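Local coordinates for cytochrome P450 reductase (PDB 5OGX), which probably passes electrons from NADH through FAD and a [2Fe-2S] cluster to a partner cytochrome P450 that O-demethylates guaiacol and other lignin-derived aromatics, at residues A25-G30 with R95-L100; E126-E131 with T191-D196; V211-G216 with F284-F289; R245-L250 with P270-E275. All blocks are in the same frame, centred on the assembly; numbering follows the deposited sequence.

Contact 1: A25-G30 with R95-L100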
loop_
_atom_site.group_PDB
_atom_site.type_symbol
_atom_site.label_atom_id
_atom_site.label_comp_id
_atom_site.label_asym_id
_atom_site.label_seq_id
_atom_site.Cartn_x
_atom_site.Cartn_y
_atom_site.Cartn_z
ATOM N N ALA A 25 7.077 -12.029 12.446
ATOM C CA ALA A 25 6.857 -12.415 13.834
ATOM C C ALA A 25 6.178 -11.291 14.614
ATOM O O ALA A 25 5.224 -11.534 15.364
ATOM C CB ALA A 25 8.183 -12.809 14.490
ATOM N N PHE A 26 6.653 -10.046 14.449
ATOM C CA PHE A 26 6.048 -8.930 15.172
ATOM C C PHE A 26 4.611 -8.698 14.712
ATOM O O PHE A 26 3.693 -8.645 15.534
ATOM C CB PHE A 26 6.879 -7.647 15.008
ATOM C CG PHE A 26 8.162 -7.647 15.824
ATOM C CD1 PHE A 26 8.128 -7.845 17.197
ATOM C CD2 PHE A 26 9.390 -7.455 15.212
ATOM C CE1 PHE A 26 9.303 -7.874 17.957
ATOM C CE2 PHE A 26 10.571 -7.473 15.966
ATOM C CZ PHE A 26 10.525 -7.677 17.337
ATOM N N LEU A 27 4.381 -8.576 13.399
ATOM C CA LEU A 27 3.019 -8.257 12.971
ATOM C C LEU A 27 2.046 -9.391 13.282
ATOM O O LEU A 27 0.877 -9.139 13.596
ATOM C CB LEU A 27 2.969 -7.923 11.478
ATOM C CG LEU A 27 3.777 -6.721 10.990
ATOM C CD1 LEU A 27 3.618 -6.576 9.466
ATOM C CD2 LEU A 27 3.372 -5.434 11.702
ATOM N N ARG A 28 2.490 -10.640 13.175
ATOM C CA ARG A 28 1.601 -11.740 13.545
ATOM C C ARG A 28 1.245 -11.695 15.027
ATOM O O ARG A 28 0.171 -12.163 15.423
ATOM C CB ARG A 28 2.243 -13.079 13.183
ATOM C CG ARG A 28 2.226 -13.365 11.680
ATOM C CD ARG A 28 2.673 -14.778 11.400
ATOM N NE ARG A 28 2.631 -15.101 9.980
ATOM C CZ ARG A 28 1.573 -15.624 9.365
ATOM N NH1 ARG A 28 0.465 -15.873 10.047
ATOM N NH2 ARG A 28 1.627 -15.903 8.068
ATOM N N GLY A 29 2.115 -11.120 15.851
ATOM C CA GLY A 29 1.813 -10.881 17.246
ATOM C C GLY A 29 1.080 -9.591 17.541
ATOM O O GLY A 29 0.911 -9.248 18.717
ATOM N N GLY A 30 0.644 -8.860 16.513
ATOM C CA GLY A 30 -0.012 -7.583 16.722
ATOM C C GLY A 30 0.904 -6.481 17.203
ATOM O O GLY A 30 0.425 -5.509 17.792
ATOM N N ARG A 95 3.721 -0.401 19.346
ATOM C CA ARG A 95 2.297 -0.167 19.555
ATOM C C ARG A 95 1.474 -1.307 18.957
ATOM O O ARG A 95 1.947 -2.075 18.119
ATOM C CB ARG A 95 1.866 1.154 18.923
ATOM C CG ARG A 95 1.919 1.178 17.393
ATOM C CD ARG A 95 1.093 2.340 16.833
ATOM N NE ARG A 95 1.278 2.567 15.397
ATOM C CZ ARG A 95 0.674 1.872 14.433
ATOM N NH1 ARG A 95 -0.141 0.873 14.742
ATOM N NH2 ARG A 95 0.888 2.170 13.147
ATOM N N VAL A 96 0.213 -1.393 19.387
ATOM C CA VAL A 96 -0.709 -2.397 18.857
ATOM C C VAL A 96 -1.009 -2.131 17.386
ATOM O O VAL A 96 -1.183 -0.978 16.961
ATOM C CB VAL A 96 -2.006 -2.390 19.683
ATOM C CG1 VAL A 96 -2.981 -3.436 19.162
ATOM C CG2 VAL A 96 -1.678 -2.624 21.146
ATOM N N THR A 97 -1.101 -3.205 16.601
ATOM C CA THR A 97 -1.636 -3.111 15.253
ATOM C C THR A 97 -2.537 -4.307 14.996
ATOM O O THR A 97 -2.583 -5.259 15.780
ATOM C CB THR A 97 -0.529 -3.022 14.191
ATOM O OG1 THR A 97 -1.112 -2.696 12.919
ATOM C CG2 THR A 97 0.248 -4.337 14.074
ATOM N N HIS A 98 -3.287 -4.226 13.903
ATOM C CA HIS A 98 -4.069 -5.367 13.449
ATOM C C HIS A 98 -3.137 -6.539 13.170
ATOM O O HIS A 98 -2.143 -6.372 12.455
ATOM C CB HIS A 98 -4.845 -5.011 12.184
ATOM C CG HIS A 98 -5.677 -3.778 12.325
ATOM N ND1 HIS A 98 -6.714 -3.689 13.227
ATOM C CD2 HIS A 98 -5.624 -2.585 11.687
ATOM C CE1 HIS A 98 -7.268 -2.491 13.139
ATOM N NE2 HIS A 98 -6.622 -1.801 12.213
ATOM N N PRO A 99 -3.423 -7.726 13.685
ATOM C CA PRO A 99 -2.499 -8.848 13.493
ATOM C C PRO A 99 -2.433 -9.288 12.037
ATOM O O PRO A 99 -3.450 -9.407 11.351
ATOM C CB PRO A 99 -3.094 -9.951 14.373
ATOM C CG PRO A 99 -4.582 -9.633 14.381
ATOM C CD PRO A 99 -4.663 -8.119 14.371
ATOM N N LEU A 100 -1.217 -9.538 11.577
ATOM C CA LEU A 100 -1.016 -10.201 10.296
ATOM C C LEU A 100 -1.488 -11.642 10.406
ATOM O O LEU A 100 -1.098 -12.349 11.338
ATOM C CB LEU A 100 0.464 -10.158 9.919
ATOM C CG LEU A 100 0.929 -10.908 8.671
ATOM C CD1 LEU A 100 0.260 -10.303 7.440
ATOM C CD2 LEU A 100 2.449 -10.814 8.551
HETATM O O HOH W 1 -1.617 -13.454 13.692
#
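The carbonyl oxygen of L27 takes two backbone N-H groups, one from each segment. L100 N donates to L27 O across the contact at 2.9 Å, and G30 N closes the helix end onto the same oxygen. The two donors reach it from opposite faces of the carbonyl plane, which lets both fit; P99 adds a CA-H...O contact. Nearer the other end of the linker, T97 N donates to G30 O at 3.0 Å, the N-H pointing at the oxygen with an angle of 159°. G30, at positive phi, is the C' residue of the Schellman motif that ends helix 22-28. The bonds from L100 N and T97 N dock the linker on this helix end.

Apolar groups fill in beside them. L100 CB lies 3.7 Å from L27 CB. With L100 CG anti to the backbone N (chi1 174°), its CD2 reaches the aliphatic part of R28, 4.0 Å from R28 CG. The R28 guanidinium passes on to a salt bridge with D102. One water donates to both R28 O and L100 O, at 2.8 Å from R28 O, bridging the segments again.

L27 and L100 both pack on L194 of strand 187-194. Carbonyls at and just after the helix end (L27, R28, G30) are thus met by linker amides and a bridging water; the hydrogen bonds joining the 2Fe-2S cluster-binding domain to the linker here come from backbone atoms and that water.

Contact 2: E126-E131 with T191-D196; sequences EPLAFE and TGPLGD
The ring of P193 presses its edge carbons against three consecutive residues, L128, A129 and F130, and these touches make up most of the contact. P193 CG comes to 3.4 Å from A129 O, and P193 CD lies near the same oxygen at 3.6 Å. The peptide bond before P193 is cis, and the ring carbons CB, CG and CD all meet the loop.

F130 meets the proline through its root. F130 CB sits 3.7 Å from P193 CB, while the phenyl group leads away from strand 187-194. Its chi1 of 60° places CG between the backbone N and the carbonyl carbon, a torsion that carries the ring off P193 and toward N153. The ring therefore adds little to this contact, and the methylene does the touching.

L128 works through a branch end instead. CG is anti to the backbone N (chi1 -178°), which extends the side chain toward the strand; L128 CD1 then stands 4.0 Å from P193 CD and 3.8 Å from G192 O. The L128 side chain and the P193 ring run past one another in opposite directions. G192, without a side chain, adds its carbonyl and backbone to this surface.

Strand 187-194 is held in the antiparallel sheet of the FAD-binding domain by backbone bonds from G192 to R101 and from T191 and L194 to strand 135-139. L128 also packs on R101 and L103, and its backbone bonds to D158, so the loop between strands 117-124 and 135-139 packs where strand 101-114 begins and strand 187-194 ends.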
loop_
_atom_site.group_PDB
_atom_site.type_symbol
_atom_site.label_atom_id
_atom_site.label_comp_id
_atom_site.label_asym_id
_atom_site.label_seq_id
_atom_site.Cartn_x
_atom_site.Cartn_y
_atom_site.Cartn_z
ATOM N N GLU A 126 -13.627 -15.292 7.735
ATOM C CA GLU A 126 -13.728 -14.489 8.945
ATOM C C GLU A 126 -13.414 -13.036 8.621
ATOM O O GLU A 126 -12.602 -12.759 7.731
ATOM C CB GLU A 126 -12.756 -14.984 10.025
ATOM C CG GLU A 126 -12.683 -16.504 10.153
ATOM C CD GLU A 126 -13.976 -17.116 10.666
ATOM O OE1 GLU A 126 -14.179 -18.340 10.474
ATOM O OE2 GLU A 126 -14.788 -16.373 11.267
ATOM N N PRO A 127 -14.008 -12.089 9.348
ATOM C CA PRO A 127 -13.701 -10.674 9.095
ATOM C C PRO A 127 -12.221 -10.388 9.280
ATOM O O PRO A 127 -11.575 -10.917 10.191
ATOM C CB PRO A 127 -14.539 -9.924 10.139
ATOM C CG PRO A 127 -15.588 -10.884 10.571
ATOM C CD PRO A 127 -15.056 -12.270 10.372
ATOM N N LEU A 128 -11.691 -9.530 8.416
ATOM C CA LEU A 128 -10.316 -9.065 8.519
ATOM C C LEU A 128 -10.293 -7.675 9.138
ATOM O O LEU A 128 -10.993 -6.773 8.669
ATOM C CB LEU A 128 -9.655 -9.033 7.145
ATOM C CG LEU A 128 -8.189 -8.602 7.163
ATOM C CD1 LEU A 128 -7.389 -9.639 7.958
ATOM C CD2 LEU A 128 -7.652 -8.461 5.741
ATOM N N ALA A 129 -9.498 -7.507 10.192
ATOM C CA ALA A 129 -9.252 -6.189 10.769
ATOM C C ALA A 129 -8.115 -5.532 10.003
ATOM O O ALA A 129 -7.042 -6.123 9.882
ATOM C CB ALA A 129 -8.889 -6.303 12.250
ATOM N N PHE A 130 -8.350 -4.322 9.488
ATOM C CA PHE A 130 -7.329 -3.584 8.741
ATOM C C PHE A 130 -7.691 -2.103 8.731
ATOM O O PHE A 130 -8.813 -1.713 9.062
ATOM C CB PHE A 130 -7.189 -4.096 7.292
ATOM C CG PHE A 130 -8.458 -3.970 6.482
ATOM C CD1 PHE A 130 -9.380 -5.007 6.469
ATOM C CD2 PHE A 130 -8.728 -2.823 5.743
ATOM C CE1 PHE A 130 -10.568 -4.912 5.742
ATOM C CE2 PHE A 130 -9.923 -2.720 5.007
ATOM C CZ PHE A 130 -10.838 -3.770 5.016
ATOM N N GLU A 131 -6.717 -1.280 8.342
ATOM C CA GLU A 131 -6.938 0.136 8.062
ATOM C C GLU A 131 -7.051 0.316 6.559
ATOM O O GLU A 131 -6.317 -0.330 5.809
ATOM C CB GLU A 131 -5.778 0.996 8.568
ATOM C CG GLU A 131 -5.532 0.894 10.068
ATOM C CD GLU A 131 -6.680 1.467 10.865
ATOM O OE1 GLU A 131 -7.205 2.539 10.484
ATOM O OE2 GLU A 131 -7.068 0.838 11.862
ATOM N N THR A 191 -2.164 -13.486 2.825
ATOM C CA THR A 191 -1.966 -13.036 4.197
ATOM C C THR A 191 -2.153 -11.526 4.241
ATOM O O THR A 191 -1.891 -10.818 3.269
ATOM C CB THR A 191 -0.586 -13.387 4.732
ATOM O OG1 THR A 191 0.398 -12.773 3.891
ATOM C CG2 THR A 191 -0.372 -14.901 4.704
ATOM N N GLY A 192 -2.608 -11.029 5.378
ATOM C CA GLY A 192 -2.753 -9.607 5.544
ATOM C C GLY A 192 -3.314 -9.290 6.913
ATOM O O GLY A 192 -3.612 -10.184 7.708
ATOM N N PRO A 193 -3.472 -7.995 7.216
ATOM C CA PRO A 193 -3.054 -6.877 6.368
ATOM C C PRO A 193 -1.590 -6.529 6.573
ATOM O O PRO A 193 -0.995 -6.888 7.600
ATOM C CB PRO A 193 -3.937 -5.732 6.860
ATOM C CG PRO A 193 -3.990 -5.993 8.361
ATOM C CD PRO A 193 -3.980 -7.530 8.518
ATOM N N LEU A 194 -1.024 -5.801 5.611
ATOM C CA LEU A 194 0.320 -5.257 5.702
ATOM C C LEU A 194 0.273 -3.788 5.308
ATOM O O LEU A 194 -0.686 -3.336 4.680
ATOM C CB LEU A 194 1.292 -6.006 4.781
ATOM C CG LEU A 194 1.495 -7.478 5.160
ATOM C CD1 LEU A 194 1.716 -8.311 3.909
ATOM C CD2 LEU A 194 2.677 -7.613 6.105
ATOM N N GLY A 195 1.330 -3.055 5.646
ATOM C CA GLY A 195 1.511 -1.731 5.077
ATOM C C GLY A 195 1.156 -0.599 6.035
ATOM O O GLY A 195 0.406 -0.763 6.998
ATOM N N ASP A 196 1.711 0.582 5.729
ATOM C CA ASP A 196 1.555 1.788 6.532
ATOM C C ASP A 196 0.835 2.913 5.795
ATOM O O ASP A 196 0.785 4.040 6.301
ATOM C CB ASP A 196 2.925 2.315 6.966
ATOM C CG ASP A 196 3.555 1.478 8.019
ATOM O OD1 ASP A 196 2.799 0.790 8.748
ATOM O OD2 ASP A 196 4.807 1.536 8.117
#

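Contact 3: V211-G216 with F284-F289; sequences VLIGGG and FPTDAF
I213, F289 and V211 bury the most surface here: V211 works on F289, and I213 on P285, T286 and F289. V211 lies against the ring of F289: CG2 is 3.8 Å from the ring centroid and 27° off the ring normal, a CH-pi contact over one face, offset toward the rim. The closest pair is V211 CG2 with F289 CD1, at 3.4 Å. V211 CG1 reaches the far end of the ring, 3.7 Å from F289 CZ, so both methyls use the ring. F289 has CG anti to the backbone N (chi1 166°), and from the helix its CB points toward the strand.

I213 sends its two branches to different partners. CG2 touches the proline that opens the helix, 3.6 Å from P285 CB. CD1, at the end of an extended chain, reaches T286 CA at 3.7 Å, and also approaches F289 CB at 4.1 Å. All the touching residues are buried, and the link across the segments is apolar.

Strand 211-215 and helix segment 285-289 run nearly antiparallel, at 159°, with axes 9.1 Å apart at closest approach, a usual distance for a helix packed on a sheet. The strand bonds to strands 238-244 and 300-305 within the parallel sheet of the NAD-binding domain. Helix 285-292 lies on one side of that sheet, where F317 of helix 307-319 touches V211 and I213 and meets the F289 ring, while W299 adds an edge-to-face ring contact.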
loop_
_atom_site.group_PDB
_atom_site.type_symbol
_atom_site.label_atom_id
_atom_site.label_comp_id
_atom_site.label_asym_id
_atom_site.label_seq_id
_atom_site.Cartn_x
_atom_site.Cartn_y
_atom_site.Cartn_z
ATOM N N VAL A 211 -4.746 15.779 -1.075
ATOM C CA VAL A 211 -4.654 15.401 -2.481
ATOM C C VAL A 211 -4.167 13.965 -2.545
ATOM O O VAL A 211 -3.254 13.575 -1.806
ATOM C CB VAL A 211 -3.752 16.347 -3.291
ATOM C CG1 VAL A 211 -2.335 16.435 -2.670
ATOM C CG2 VAL A 211 -3.693 15.874 -4.740
ATOM N N LEU A 212 -4.830 13.163 -3.375
ATOM C CA LEU A 212 -4.494 11.759 -3.556
ATOM C C LEU A 212 -4.224 11.548 -5.032
ATOM O O LEU A 212 -5.037 11.944 -5.877
ATOM C CB LEU A 212 -5.631 10.855 -3.076
ATOM C CG LEU A 212 -5.921 11.059 -1.588
ATOM C CD1 LEU A 212 -7.134 11.968 -1.487
ATOM C CD2 LEU A 212 -6.166 9.739 -0.856
ATOM N N ILE A 213 -3.079 10.952 -5.351
ATOM C CA ILE A 213 -2.681 10.792 -6.745
ATOM C C ILE A 213 -2.329 9.334 -6.987
ATOM O O ILE A 213 -1.439 8.785 -6.323
ATOM C CB ILE A 213 -1.521 11.720 -7.119
ATOM C CG1 ILE A 213 -2.027 13.176 -6.986
ATOM C CG2 ILE A 213 -1.110 11.470 -8.561
ATOM C CD1 ILE A 213 -1.091 14.213 -7.490
ATOM N N GLY A 214 -3.067 8.701 -7.897
ATOM C CA GLY A 214 -2.893 7.297 -8.199
ATOM C C GLY A 214 -2.425 7.115 -9.623
ATOM O O GLY A 214 -3.049 7.637 -10.557
ATOM N N GLY A 215 -1.321 6.397 -9.808
ATOM C CA GLY A 215 -0.911 6.042 -11.154
ATOM C C GLY A 215 -1.439 4.666 -11.484
ATOM O O GLY A 215 -1.088 3.696 -10.807
ATOM N N GLY A 216 -2.302 4.567 -12.491
ATOM C CA GLY A 216 -2.848 3.267 -12.858
ATOM C C GLY A 216 -3.646 2.669 -11.714
ATOM O O GLY A 216 -4.481 3.335 -11.093
ATOM N N PHE A 284 0.410 14.650 -16.958
ATOM C CA PHE A 284 0.732 13.745 -15.884
ATOM C C PHE A 284 0.058 14.224 -14.596
ATOM O O PHE A 284 -0.181 15.421 -14.432
ATOM C CB PHE A 284 2.258 13.656 -15.746
ATOM C CG PHE A 284 2.934 13.132 -16.994
ATOM C CD1 PHE A 284 3.008 11.775 -17.236
ATOM C CD2 PHE A 284 3.456 14.000 -17.936
ATOM C CE1 PHE A 284 3.604 11.292 -18.380
ATOM C CE2 PHE A 284 4.060 13.519 -19.086
ATOM C CZ PHE A 284 4.132 12.167 -19.308
ATOM N N PRO A 285 -0.312 13.316 -13.693
ATOM C CA PRO A 285 -1.304 13.690 -12.661
ATOM C C PRO A 285 -0.782 14.651 -11.616
ATOM O O PRO A 285 -1.515 15.553 -11.184
ATOM C CB PRO A 285 -1.693 12.343 -12.045
ATOM C CG PRO A 285 -0.541 11.434 -12.351
ATOM C CD PRO A 285 0.059 11.894 -13.639
ATOM N N THR A 286 0.459 14.482 -11.167
ATOM C CA THR A 286 1.003 15.472 -10.251
ATOM C C THR A 286 0.996 16.864 -10.871
ATOM O O THR A 286 0.721 17.854 -10.183
ATOM C CB THR A 286 2.401 15.042 -9.824
ATOM O OG1 THR A 286 2.264 13.786 -9.144
ATOM C CG2 THR A 286 3.004 16.054 -8.883
ATOM N N ASP A 287 1.250 16.958 -12.179
ATOM C CA ASP A 287 1.198 18.253 -12.857
ATOM C C ASP A 287 -0.185 18.891 -12.758
ATOM O O ASP A 287 -0.302 20.113 -12.623
ATOM C CB ASP A 287 1.584 18.094 -14.329
ATOM C CG ASP A 287 2.985 17.544 -14.517
ATOM O OD1 ASP A 287 3.764 17.516 -13.540
ATOM O OD2 ASP A 287 3.315 17.154 -15.658
ATOM N N ALA A 288 -1.244 18.088 -12.851
ATOM C CA ALA A 288 -2.593 18.645 -12.810
ATOM C C ALA A 288 -2.924 19.210 -11.434
ATOM O O ALA A 288 -3.592 20.244 -11.326
ATOM C CB ALA A 288 -3.621 17.588 -13.214
ATOM N N PHE A 289 -2.482 18.542 -10.365
ATOM C CA PHE A 289 -2.718 19.091 -9.036
ATOM C C PHE A 289 -1.998 20.417 -8.862
ATOM O O PHE A 289 -2.577 21.388 -8.365
ATOM C CB PHE A 289 -2.271 18.109 -7.953
ATOM C CG PHE A 289 -2.164 18.732 -6.587
ATOM C CD1 PHE A 289 -3.304 19.072 -5.878
ATOM C CD2 PHE A 289 -0.918 18.931 -5.993
ATOM C CE1 PHE A 289 -3.227 19.620 -4.625
ATOM C CE2 PHE A 289 -0.823 19.492 -4.724
ATOM C CZ PHE A 289 -1.979 19.835 -4.037
#

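Contact 4: R245-L250 with P270-E275; sequences RGAADL and PVLSDE
From its CB outward, R245 crosses D274 obliquely and then comes beside E275, pointing the same way. R245 CB is 3.9 Å from D274 OD2, and R245 CG is nearer the same oxygen at 3.2 Å; CD follows at 3.4 Å. The chain bends at chi3 (-56°), which takes the guanidinium off D274. R245 NH1 then meets E275 OE2 at 3.9 Å, a long salt bridge with the two planes perpendicular. R245 NH2 faces D249 by charge alone.

The backbone bonds are firmer. R245 O accepts from D274 N and E275 N, both at 2.9 Å; D274 N lies in the carbonyl plane on a lone pair. Two waters join the 3-10 turn to E275, one between A247 N and E275 O, the other between A248 N and E275 OE1. Further on, L250 CD2 packs on P270 CB at 3.6 Å, and L272 reaches A247.

R115 forms salt bridges with D249 and E275, and R245 also lies close to FAD-binding R166. Segment 245-250 follows strand 238-244 and leads into helix 253-262, while 270-275 carries the end of the adjacent parallel strand 266-272; L250 and L272 both pack on V244.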
loop_
_atom_site.group_PDB
_atom_site.type_symbol
_atom_site.label_atom_id
_atom_site.label_comp_id
_atom_site.label_asym_id
_atom_site.label_seq_id
_atom_site.Cartn_x
_atom_site.Cartn_y
_atom_site.Cartn_z
ATOM N N ARG A 245 -2.883 6.275 -19.105
ATOM C CA ARG A 245 -2.445 6.569 -20.463
ATOM C C ARG A 245 -3.574 7.160 -21.302
ATOM O O ARG A 245 -3.352 8.097 -22.079
ATOM C CB ARG A 245 -1.897 5.300 -21.114
ATOM C CG ARG A 245 -0.463 4.989 -20.718
ATOM C CD ARG A 245 0.030 3.709 -21.383
ATOM N NE ARG A 245 -0.843 2.575 -21.087
ATOM C CZ ARG A 245 -1.543 1.907 -22.000
ATOM N NH1 ARG A 245 -1.477 2.250 -23.282
ATOM N NH2 ARG A 245 -2.309 0.890 -21.630
ATOM N N GLY A 246 -4.781 6.608 -21.186
ATOM C CA GLY A 246 -5.886 7.043 -22.025
ATOM C C GLY A 246 -7.209 6.725 -21.368
ATOM O O GLY A 246 -7.267 6.062 -20.330
ATOM N N ALA A 247 -8.292 7.188 -22.012
ATOM C CA ALA A 247 -9.618 7.005 -21.430
ATOM C C ALA A 247 -9.962 5.532 -21.269
ATOM O O ALA A 247 -10.719 5.166 -20.359
ATOM C CB ALA A 247 -10.675 7.709 -22.281
ATOM N N ALA A 248 -9.394 4.669 -22.116
ATOM C CA ALA A 248 -9.679 3.244 -22.027
ATOM C C ALA A 248 -9.214 2.640 -20.711
ATOM O O ALA A 248 -9.679 1.553 -20.338
ATOM C CB ALA A 248 -9.026 2.510 -23.201
ATOM N N ASP A 249 -8.304 3.317 -20.004
ATOM C CA ASP A 249 -7.782 2.859 -18.722
ATOM C C ASP A 249 -8.643 3.270 -17.533
ATOM O O ASP A 249 -8.371 2.831 -16.408
ATOM C CB ASP A 249 -6.370 3.408 -18.506
ATOM C CG ASP A 249 -5.403 2.998 -19.599
ATOM O OD1 ASP A 249 -5.315 1.790 -19.891
ATOM O OD2 ASP A 249 -4.717 3.885 -20.149
ATOM N N LEU A 250 -9.647 4.116 -17.735
ATOM C CA LEU A 250 -10.401 4.650 -16.611
ATOM C C LEU A 250 -11.470 3.661 -16.181
ATOM O O LEU A 250 -11.970 2.865 -16.989
ATOM C CB LEU A 250 -11.041 5.998 -16.973
ATOM C CG LEU A 250 -10.092 7.125 -17.394
ATOM C CD1 LEU A 250 -10.865 8.271 -18.028
ATOM C CD2 LEU A 250 -9.291 7.598 -16.166
ATOM N N PRO A 270 -9.571 12.498 -13.775
ATOM C CA PRO A 270 -8.721 11.705 -14.669
ATOM C C PRO A 270 -7.697 12.597 -15.347
ATOM O O PRO A 270 -7.964 13.762 -15.648
ATOM C CB PRO A 270 -9.717 11.127 -15.686
ATOM C CG PRO A 270 -11.038 11.187 -14.998
ATOM C CD PRO A 270 -10.995 12.419 -14.150
ATOM N N VAL A 271 -6.499 12.049 -15.561
ATOM C CA VAL A 271 -5.429 12.754 -16.266
ATOM C C VAL A 271 -4.792 11.773 -17.232
ATOM O O VAL A 271 -4.263 10.742 -16.805
ATOM C CB VAL A 271 -4.366 13.331 -15.305
ATOM C CG1 VAL A 271 -3.433 14.267 -16.067
ATOM C CG2 VAL A 271 -5.030 14.088 -14.140
ATOM N N LEU A 272 -4.839 12.085 -18.534
ATOM C CA LEU A 272 -4.398 11.164 -19.578
ATOM C C LEU A 272 -3.075 11.634 -20.168
ATOM O O LEU A 272 -2.975 12.766 -20.656
ATOM C CB LEU A 272 -5.440 11.037 -20.693
ATOM C CG LEU A 272 -6.933 11.013 -20.356
ATOM C CD1 LEU A 272 -7.763 10.708 -21.607
ATOM C CD2 LEU A 272 -7.269 10.034 -19.259
ATOM N N SER A 273 -2.075 10.751 -20.154
ATOM C CA SER A 273 -0.724 11.114 -20.559
ATOM C C SER A 273 -0.424 10.843 -22.028
ATOM O O SER A 273 0.370 11.575 -22.631
ATOM C CB SER A 273 0.291 10.364 -19.690
ATOM O OG SER A 273 0.113 8.963 -19.821
ATOM N N ASP A 274 -1.029 9.820 -22.625
ATOM C CA ASP A 274 -0.661 9.355 -23.961
ATOM C C ASP A 274 -1.747 9.559 -25.005
ATOM O O ASP A 274 -1.443 9.956 -26.135
ATOM C CB ASP A 274 -0.299 7.864 -23.927
ATOM C CG ASP A 274 0.921 7.564 -23.064
ATOM O OD1 ASP A 274 1.474 8.493 -22.440
ATOM O OD2 ASP A 274 1.326 6.382 -23.011
ATOM N N GLU A 275 -3.004 9.278 -24.672
ATOM C CA GLU A 275 -4.091 9.269 -25.653
ATOM C C GLU A 275 -5.086 10.370 -25.320
ATOM O O GLU A 275 -5.998 10.158 -24.501
ATOM C CB GLU A 275 -4.785 7.907 -25.677
ATOM C CG GLU A 275 -3.936 6.784 -26.262
ATOM C CD GLU A 275 -4.255 5.428 -25.661
ATOM O OE1 GLU A 275 -5.364 5.259 -25.114
ATOM O OE2 GLU A 275 -3.394 4.525 -25.741
HETATM O O HOH W 2 -8.069 8.450 -24.537
HETATM O O HOH W 3 -7.913 5.487 -24.583
#

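From the N terminus, contact 1 closes the first loop, tying the C-terminal end of helix 22-28 in the 2Fe-2S cluster-binding domain to the linker that enters strand 101-114. Contact 2 opens only after it, closing a second loop within the FAD-binding domain, and the two touch: H98 NE2 lies 2.7 Å from E131 OE2, probably a hydrogen bond, and P99 packs on P193. Contact 3 then spans 211-216 to 284-289 in the NAD-binding domain, and contact 4 is nested inside its loop. Those two reach the same parallel sheet and meet where F284, P285 and A288 pack on V271 and S273. Contacts 1 and 3 lie about 32 Å apart between centres.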